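Local coordinates for CopN (Chlamydia pneumoniae, PDB 4NRH), which probably acts as a gatekeeper of type III secretion, working with the chaperone Scc3 to direct the secretion of translocator proteins, at residues A[32-37]-A[68-73]; A[62-67]-A[91-96]. All blocks are in the same frame, centred on the assembly; numbering follows the deposited sequence.

Contact 1 (A[32-37]-A[68-73]); sequences QELRGL and LDYLVQ
Two helices of the HrpJ-like domain, 31-40 and 61-74, pack here through a buried aliphatic and aromatic seam in which L34 and L37 meet Y70 and L71. The axes of segments 32-37 and 68-73 approach to 10.4 Å and cross at -61°, a spacing that large side chains must bridge. Y70 does most of this work. Its first torsion (chi1 157°) sets CG opposite the backbone N and sends the ring out towards helix 31-40, bringing one face against L34. CB of L34 stands over that face in a CH-pi contact, 4.2 Å from the centroid of the Y70 ring, while L34 CD2, on the same side of the ring, is 4.0 Å from Y70 CD2. The carbonyl oxygen L34 O also lies 3.5 Å from Y70 CE2. R35 crosses the hydroxyl end of the tyrosine obliquely, with R35 CG 4.0 Å from Y70 OH. A long arginine suits this margin: its aliphatic part meets the tyrosine at CG, and its charged end continues to D20 and D17 in salt bridges and to Q32 OE1, which lies in the guanidinium plane, 3.3 Å from R35 NH2. One turn further along, leucine meets leucine at about a right angle, L37 CD2 touching L71 CD1 at 3.9 Å, as branched aliphatic chains pack well without polar atoms to satisfy. Helix 18-24 adjoins the seam, with A19 against Y70 and R35 and Y22 against L34, while L86 of helix 80-97 packs on L71.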
ATOM      1  N   GLN A  32     -31.986  10.282 -26.526  1.00 41.74           N
ATOM      2  CA  GLN A  32     -32.247  11.082 -27.715  1.00 39.28           C
ATOM      3  C   GLN A  32     -31.144  10.905 -28.754  1.00 41.08           C
ATOM      4  O   GLN A  32     -31.416  10.751 -29.944  1.00 45.61           O
ATOM      5  CB  GLN A  32     -32.381  12.561 -27.341  1.00 46.01           C
ATOM      6  CG  GLN A  32     -32.933  13.449 -28.444  1.00 56.38           C
ATOM      7  CD  GLN A  32     -34.444  13.365 -28.566  1.00 52.60           C
ATOM      8  OE1 GLN A  32     -35.075  12.457 -28.026  1.00 47.62           O
ATOM      9  NE2 GLN A  32     -35.033  14.321 -29.276  1.00 48.15           N
ATOM     10  N   GLU A  33     -29.899  10.930 -28.290  1.00 35.97           N
ATOM     11  CA  GLU A  33     -28.747  10.797 -29.175  1.00 42.35           C
ATOM     12  C   GLU A  33     -28.628   9.385 -29.740  1.00 39.24           C
ATOM     13  O   GLU A  33     -28.168   9.198 -30.867  1.00 33.41           O
ATOM     14  CB  GLU A  33     -27.465  11.187 -28.437  1.00 45.48           C
ATOM     15  CG  GLU A  33     -27.330  12.684 -28.198  1.00 44.74           C
ATOM     16  CD  GLU A  33     -26.348  13.019 -27.091  1.00 57.77           C
ATOM     17  OE1 GLU A  33     -25.723  12.086 -26.543  1.00 58.19           O
ATOM     18  OE2 GLU A  33     -26.198  14.218 -26.772  1.00 67.62           O
ATOM     19  N   LEU A  34     -29.036   8.393 -28.955  1.00 32.85           N
ATOM     20  CA  LEU A  34     -29.014   7.009 -29.416  1.00 30.27           C
ATOM     21  C   LEU A  34     -30.095   6.757 -30.463  1.00 32.43           C
ATOM     22  O   LEU A  34     -29.846   6.106 -31.478  1.00 34.66           O
ATOM     23  CB  LEU A  34     -29.180   6.044 -28.239  1.00 39.08           C
ATOM     24  CG  LEU A  34     -27.945   5.851 -27.355  1.00 37.53           C
ATOM     25  CD1 LEU A  34     -28.281   5.022 -26.125  1.00 30.35           C
ATOM     26  CD2 LEU A  34     -26.825   5.198 -28.150  1.00 27.91           C
ATOM     27  N   ARG A  35     -31.294   7.272 -30.211  1.00 30.22           N
ATOM     28  CA  ARG A  35     -32.392   7.148 -31.165  1.00 36.05           C
ATOM     29  C   ARG A  35     -32.098   7.932 -32.439  1.00 39.59           C
ATOM     30  O   ARG A  35     -32.475   7.516 -33.535  1.00 34.00           O
ATOM     31  CB  ARG A  35     -33.709   7.621 -30.543  1.00 37.18           C
ATOM     32  CG  ARG A  35     -34.250   6.702 -29.458  1.00 37.39           C
ATOM     33  CD  ARG A  35     -35.628   7.147 -28.991  1.00 36.96           C
ATOM     34  NE  ARG A  35     -35.576   8.409 -28.259  1.00 44.62           N
ATOM     35  CZ  ARG A  35     -35.457   8.499 -26.939  1.00 43.96           C
ATOM     36  NH1 ARG A  35     -35.378   7.398 -26.203  1.00 42.31           N
ATOM     37  NH2 ARG A  35     -35.416   9.688 -26.353  1.00 40.08           N
ATOM     38  N   GLY A  36     -31.425   9.068 -32.289  1.00 36.61           N
ATOM     39  CA  GLY A  36     -31.039   9.885 -33.425  1.00 38.22           C
ATOM     40  C   GLY A  36     -30.108   9.135 -34.358  1.00 43.88           C
ATOM     41  O   GLY A  36     -30.211   9.246 -35.579  1.00 43.45           O
ATOM     42  N   LEU A  37     -29.192   8.369 -33.773  1.00 44.91           N
ATOM     43  CA  LEU A  37     -28.278   7.534 -34.543  1.00 36.69           C
ATOM     44  C   LEU A  37     -29.042   6.413 -35.236  1.00 39.27           C
ATOM     45  O   LEU A  37     -28.811   6.117 -36.409  1.00 42.94           O
ATOM     46  CB  LEU A  37     -27.185   6.959 -33.639  1.00 27.32           C
ATOM     47  CG  LEU A  37     -26.204   5.978 -34.284  1.00 34.96           C
ATOM     48  CD1 LEU A  37     -25.529   6.607 -35.495  1.00 31.44           C
ATOM     49  CD2 LEU A  37     -25.169   5.510 -33.269  1.00 32.30           C
ATOM     50  N   LEU A  68     -23.205   0.925 -30.558  1.00 33.38           N
ATOM     51  CA  LEU A  68     -23.295  -0.249 -31.418  1.00 36.71           C
ATOM     52  C   LEU A  68     -23.997  -1.408 -30.716  1.00 40.27           C
ATOM     53  O   LEU A  68     -24.795  -2.118 -31.330  1.00 36.55           O
ATOM     54  CB  LEU A  68     -21.904  -0.674 -31.887  1.00 36.13           C
ATOM     55  CG  LEU A  68     -21.376   0.140 -33.069  1.00 37.08           C
ATOM     56  CD1 LEU A  68     -19.870   0.005 -33.189  1.00 37.48           C
ATOM     57  CD2 LEU A  68     -22.063  -0.280 -34.363  1.00 36.14           C
ATOM     58  N   ASP A  69     -23.687  -1.609 -29.438  1.00 32.45           N
ATOM     59  CA  ASP A  69     -24.392  -2.601 -28.630  1.00 35.19           C
ATOM     60  C   ASP A  69     -25.891  -2.323 -28.631  1.00 32.37           C
ATOM     61  O   ASP A  69     -26.702  -3.242 -28.739  1.00 33.12           O
ATOM     62  CB  ASP A  69     -23.861  -2.616 -27.193  1.00 37.80           C
ATOM     63  CG  ASP A  69     -22.424  -3.090 -27.106  1.00 36.41           C
ATOM     64  OD1 ASP A  69     -22.008  -3.894 -27.967  1.00 36.61           O
ATOM     65  OD2 ASP A  69     -21.712  -2.664 -26.174  1.00 40.07           O
ATOM     66  N   TYR A  70     -26.250  -1.048 -28.506  1.00 28.63           N
ATOM     67  CA  TYR A  70     -27.649  -0.640 -28.494  1.00 32.40           C
ATOM     68  C   TYR A  70     -28.328  -0.906 -29.835  1.00 30.46           C
ATOM     69  O   TYR A  70     -29.441  -1.428 -29.880  1.00 33.59           O
ATOM     70  CB  TYR A  70     -27.778   0.844 -28.138  1.00 33.83           C
ATOM     71  CG  TYR A  70     -29.071   1.458 -28.626  1.00 29.71           C
ATOM     72  CD1 TYR A  70     -30.275   1.177 -27.995  1.00 31.44           C
ATOM     73  CD2 TYR A  70     -29.089   2.310 -29.724  1.00 31.93           C
ATOM     74  CE1 TYR A  70     -31.461   1.728 -28.441  1.00 35.12           C
ATOM     75  CE2 TYR A  70     -30.271   2.867 -30.176  1.00 32.86           C
ATOM     76  CZ  TYR A  70     -31.455   2.573 -29.530  1.00 34.28           C
ATOM     77  OH  TYR A  70     -32.636   3.124 -29.973  1.00 33.29           O
ATOM     78  N   LEU A  71     -27.651  -0.538 -30.920  1.00 36.44           N
ATOM     79  CA  LEU A  71     -28.204  -0.688 -32.264  1.00 39.90           C
ATOM     80  C   LEU A  71     -28.493  -2.149 -32.591  1.00 42.37           C
ATOM     81  O   LEU A  71     -29.544  -2.474 -33.142  1.00 42.86           O
ATOM     82  CB  LEU A  71     -27.249  -0.097 -33.303  1.00 36.61           C
ATOM     83  CG  LEU A  71     -27.083   1.423 -33.284  1.00 30.13           C
ATOM     84  CD1 LEU A  71     -26.000   1.855 -34.261  1.00 27.81           C
ATOM     85  CD2 LEU A  71     -28.402   2.110 -33.598  1.00 23.39           C
ATOM     86  N   VAL A  72     -27.551  -3.022 -32.252  1.00 39.77           N
ATOM     87  CA  VAL A  72     -27.719  -4.455 -32.458  1.00 36.01           C
ATOM     88  C   VAL A  72     -28.895  -4.997 -31.645  1.00 38.52           C
ATOM     89  O   VAL A  72     -29.682  -5.810 -32.132  1.00 48.27           O
ATOM     90  CB  VAL A  72     -26.432  -5.225 -32.081  1.00 37.09           C
ATOM     91  CG1 VAL A  72     -26.694  -6.722 -32.021  1.00 32.24           C
ATOM     92  CG2 VAL A  72     -25.319  -4.915 -33.072  1.00 33.18           C
ATOM     93  N   GLN A  73     -29.021  -4.524 -30.409  1.00 33.55           N
ATOM     94  CA  GLN A  73     -30.034  -5.032 -29.491  1.00 31.89           C
ATOM     95  C   GLN A  73     -31.444  -4.533 -29.811  1.00 32.33           C
ATOM     96  O   GLN A  73     -32.418  -5.260 -29.627  1.00 37.44           O
ATOM     97  CB  GLN A  73     -29.669  -4.660 -28.049  1.00 37.65           C
ATOM     98  CG  GLN A  73     -30.478  -5.401 -26.994  1.00 33.79           C
ATOM     99  CD  GLN A  73     -30.089  -5.018 -25.579  1.00 37.45           C
ATOM    100  OE1 GLN A  73     -29.119  -4.291 -25.363  1.00 41.17           O
ATOM    101  NE2 GLN A  73     -30.848  -5.506 -24.607  1.00 43.59           N
TER

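Contact 2 (A[62-67]-A[91-96]); sequences ALQSTA and NTHTEQ
The imidazole of H93 and the side-chain amide of Q64 meet with their planes 66° apart; L68 CD1 of helix 61-74 lies over one face of the imidazole, and the ring edge carries polar partners at both nitrogens. At one, H93 NE2 donates to Q64 OE1 at 2.9 Å; the bond is nearly straight (168°), lies close to the ring plane and uses a lone pair of the amide oxygen. At the other, H93 ND1 is 2.6 Å from a water, also in the ring plane, which S65 OG and T94 OG1 share. These in-plane bonds fix the ring's rotation, a role for which histidine, with a nitrogen on either side of CE1, is well suited. CB of Q64 approaches H93 NE2 to 3.5 Å. S65 CB packs 4.0 Å from H93 CE1, and the serine hydroxyl bonds the water. With chi1 at -174° the imidazole extends out from its own helix towards helix 61-74. Glutamine fits because its amide has two functions: OE1 accepts the N-H of H93 while NE2 donates to I58 O. S65 OG likewise has a second partner in K105. L51 and Q55 of helix 47-57 pack against H93, the F97 ring meets the imidazole, and I102 of helix 99-105 touches S65 and T94, so helices 47-57 and 99-105 both adjoin this polar junction of helices 61-74 and 80-97.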
ATOM      1  N   ALA A  62     -15.395   4.494 -26.895  1.00 33.06           N
ATOM      2  CA  ALA A  62     -16.096   3.711 -25.883  1.00 32.67           C
ATOM      3  C   ALA A  62     -17.604   3.877 -26.019  1.00 32.96           C
ATOM      4  O   ALA A  62     -18.360   2.913 -25.899  1.00 38.22           O
ATOM      5  CB  ALA A  62     -15.639   4.109 -24.489  1.00 29.16           C
ATOM      6  N   LEU A  63     -18.034   5.110 -26.266  1.00 27.38           N
ATOM      7  CA  LEU A  63     -19.450   5.400 -26.468  1.00 36.23           C
ATOM      8  C   LEU A  63     -19.913   4.891 -27.832  1.00 40.40           C
ATOM      9  O   LEU A  63     -21.066   4.492 -27.992  1.00 42.79           O
ATOM     10  CB  LEU A  63     -19.725   6.900 -26.333  1.00 34.78           C
ATOM     11  CG  LEU A  63     -19.915   7.456 -24.916  1.00 32.51           C
ATOM     12  CD1 LEU A  63     -21.039   6.720 -24.201  1.00 26.73           C
ATOM     13  CD2 LEU A  63     -18.629   7.402 -24.103  1.00 29.66           C
ATOM     14  N   GLN A  64     -19.015   4.921 -28.814  1.00 34.43           N
ATOM     15  CA  GLN A  64     -19.292   4.330 -30.120  1.00 32.96           C
ATOM     16  C   GLN A  64     -19.594   2.846 -29.962  1.00 40.10           C
ATOM     17  O   GLN A  64     -20.533   2.320 -30.562  1.00 33.84           O
ATOM     18  CB  GLN A  64     -18.111   4.519 -31.076  1.00 30.31           C
ATOM     19  CG  GLN A  64     -17.809   5.961 -31.441  1.00 37.50           C
ATOM     20  CD  GLN A  64     -16.548   6.096 -32.271  1.00 41.62           C
ATOM     21  OE1 GLN A  64     -15.896   5.104 -32.596  1.00 43.74           O
ATOM     22  NE2 GLN A  64     -16.196   7.330 -32.617  1.00 38.29           N
ATOM     23  N   SER A  65     -18.781   2.180 -29.146  1.00 35.74           N
ATOM     24  CA  SER A  65     -18.943   0.757 -28.873  1.00 36.27           C
ATOM     25  C   SER A  65     -20.238   0.497 -28.113  1.00 40.48           C
ATOM     26  O   SER A  65     -20.902  -0.517 -28.324  1.00 42.42           O
ATOM     27  CB  SER A  65     -17.746   0.226 -28.081  1.00 31.52           C
ATOM     28  OG  SER A  65     -17.853  -1.170 -27.869  1.00 37.70           O
ATOM     29  N   THR A  66     -20.588   1.422 -27.223  1.00 34.58           N
ATOM     30  CA  THR A  66     -21.828   1.331 -26.464  1.00 35.94           C
ATOM     31  C   THR A  66     -23.039   1.498 -27.378  1.00 34.43           C
ATOM     32  O   THR A  66     -24.010   0.747 -27.282  1.00 31.31           O
ATOM     33  CB  THR A  66     -21.883   2.394 -25.348  1.00 37.62           C
ATOM     34  OG1 THR A  66     -20.817   2.170 -24.416  1.00 40.05           O
ATOM     35  CG2 THR A  66     -23.216   2.336 -24.614  1.00 27.70           C
ATOM     36  N   ALA A  67     -22.968   2.488 -28.266  1.00 30.85           N
ATOM     37  CA  ALA A  67     -24.045   2.762 -29.211  1.00 31.49           C
ATOM     38  C   ALA A  67     -24.288   1.574 -30.139  1.00 31.55           C
ATOM     39  O   ALA A  67     -25.430   1.252 -30.464  1.00 41.13           O
ATOM     40  CB  ALA A  67     -23.732   4.013 -30.024  1.00 26.24           C
ATOM     41  N   ASN A  91     -18.531  -5.811 -34.908  1.00 46.55           N
ATOM     42  CA  ASN A  91     -17.353  -6.672 -34.881  1.00 51.29           C
ATOM     43  C   ASN A  91     -16.133  -6.000 -35.502  1.00 53.67           C
ATOM     44  O   ASN A  91     -15.018  -6.128 -34.995  1.00 42.97           O
ATOM     45  CB  ASN A  91     -17.639  -7.991 -35.599  1.00 53.97           C
ATOM     46  CG  ASN A  91     -16.414  -8.877 -35.694  1.00 70.47           C
ATOM     47  OD1 ASN A  91     -15.926  -9.395 -34.687  1.00 73.66           O
ATOM     48  ND2 ASN A  91     -15.907  -9.059 -36.908  1.00 74.51           N
ATOM     49  N   THR A  92     -16.352  -5.291 -36.606  1.00 50.70           N
ATOM     50  CA  THR A  92     -15.276  -4.569 -37.277  1.00 50.16           C
ATOM     51  C   THR A  92     -14.757  -3.446 -36.384  1.00 47.02           C
ATOM     52  O   THR A  92     -13.550  -3.226 -36.282  1.00 49.64           O
ATOM     53  CB  THR A  92     -15.743  -3.983 -38.625  1.00 45.84           C
ATOM     54  OG1 THR A  92     -16.188  -5.043 -39.480  1.00 49.26           O
ATOM     55  CG2 THR A  92     -14.610  -3.231 -39.304  1.00 42.60           C
ATOM     56  N   HIS A  93     -15.682  -2.744 -35.738  1.00 44.27           N
ATOM     57  CA  HIS A  93     -15.341  -1.673 -34.808  1.00 39.98           C
ATOM     58  C   HIS A  93     -14.471  -2.183 -33.665  1.00 44.44           C
ATOM     59  O   HIS A  93     -13.443  -1.586 -33.339  1.00 47.38           O
ATOM     60  CB  HIS A  93     -16.611  -1.029 -34.253  1.00 31.39           C
ATOM     61  CG  HIS A  93     -16.356   0.171 -33.392  1.00 41.22           C
ATOM     62  ND1 HIS A  93     -16.184   0.083 -32.027  1.00 42.62           N
ATOM     63  CD2 HIS A  93     -16.251   1.483 -33.702  1.00 43.32           C
ATOM     64  CE1 HIS A  93     -15.980   1.291 -31.535  1.00 41.67           C
ATOM     65  NE2 HIS A  93     -16.016   2.160 -32.529  1.00 47.84           N
ATOM     66  N   THR A  94     -14.899  -3.282 -33.052  1.00 42.88           N
ATOM     67  CA  THR A  94     -14.156  -3.903 -31.962  1.00 39.75           C
ATOM     68  C   THR A  94     -12.770  -4.345 -32.426  1.00 45.98           C
ATOM     69  O   THR A  94     -11.787  -4.203 -31.702  1.00 47.50           O
ATOM     70  CB  THR A  94     -14.920  -5.114 -31.386  1.00 49.50           C
ATOM     71  OG1 THR A  94     -16.136  -4.665 -30.775  1.00 43.89           O
ATOM     72  CG2 THR A  94     -14.079  -5.848 -30.349  1.00 35.98           C
ATOM     73  N   GLU A  95     -12.698  -4.869 -33.645  1.00 46.16           N
ATOM     74  CA  GLU A  95     -11.428  -5.306 -34.217  1.00 57.95           C
ATOM     75  C   GLU A  95     -10.500  -4.125 -34.484  1.00 55.77           C
ATOM     76  O   GLU A  95      -9.297  -4.198 -34.233  1.00 58.08           O
ATOM     77  CB  GLU A  95     -11.662  -6.085 -35.515  1.00 63.53           C
ATOM     78  CG  GLU A  95     -11.941  -7.566 -35.318  1.00 72.36           C
ATOM     79  CD  GLU A  95     -12.283  -8.265 -36.620  1.00 90.54           C
ATOM     80  OE1 GLU A  95     -11.642  -7.957 -37.649  1.00 96.93           O
ATOM     81  OE2 GLU A  95     -13.190  -9.124 -36.616  1.00 96.30           O
ATOM     82  N   GLN A  96     -11.070  -3.040 -34.996  1.00 53.36           N
ATOM     83  CA  GLN A  96     -10.299  -1.855 -35.352  1.00 56.25           C
ATOM     84  C   GLN A  96      -9.747  -1.113 -34.134  1.00 51.30           C
ATOM     85  O   GLN A  96      -8.559  -0.796 -34.078  1.00 52.19           O
ATOM     86  CB  GLN A  96     -11.160  -0.906 -36.190  1.00 54.42           C
ATOM     87  CG  GLN A  96     -10.544   0.464 -36.420  1.00 66.72           C
ATOM     88  CD  GLN A  96     -11.460   1.389 -37.198  1.00 76.76           C
ATOM     89  OE1 GLN A  96     -12.454   0.952 -37.781  1.00 77.81           O
ATOM     90  NE2 GLN A  96     -11.129   2.675 -37.212  1.00 73.74           N
TER
HETATM   91  O   HOH W   1     -16.817  -1.825 -30.386  1.00 38.90           O

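How the contacts relate
From the N terminus, the chain runs through helices 18-24 and 31-40, passes helix 47-57 and enters helix 61-74, whose second half returns to helix 31-40 in contact 1, closing a loop of 30 residues. The first half of helix 61-74 waits for helix 80-97, and contact 2 closes a second loop of 23 residues. Since 62-67 lies inside the first loop and 91-96 beyond it, the two closures cross. Helix 61-74 is shared, packing against helix 31-40 with its second half and helix 80-97 with its first. The sites, with centres 12 Å apart, also touch: L34 and L37 both reach A67.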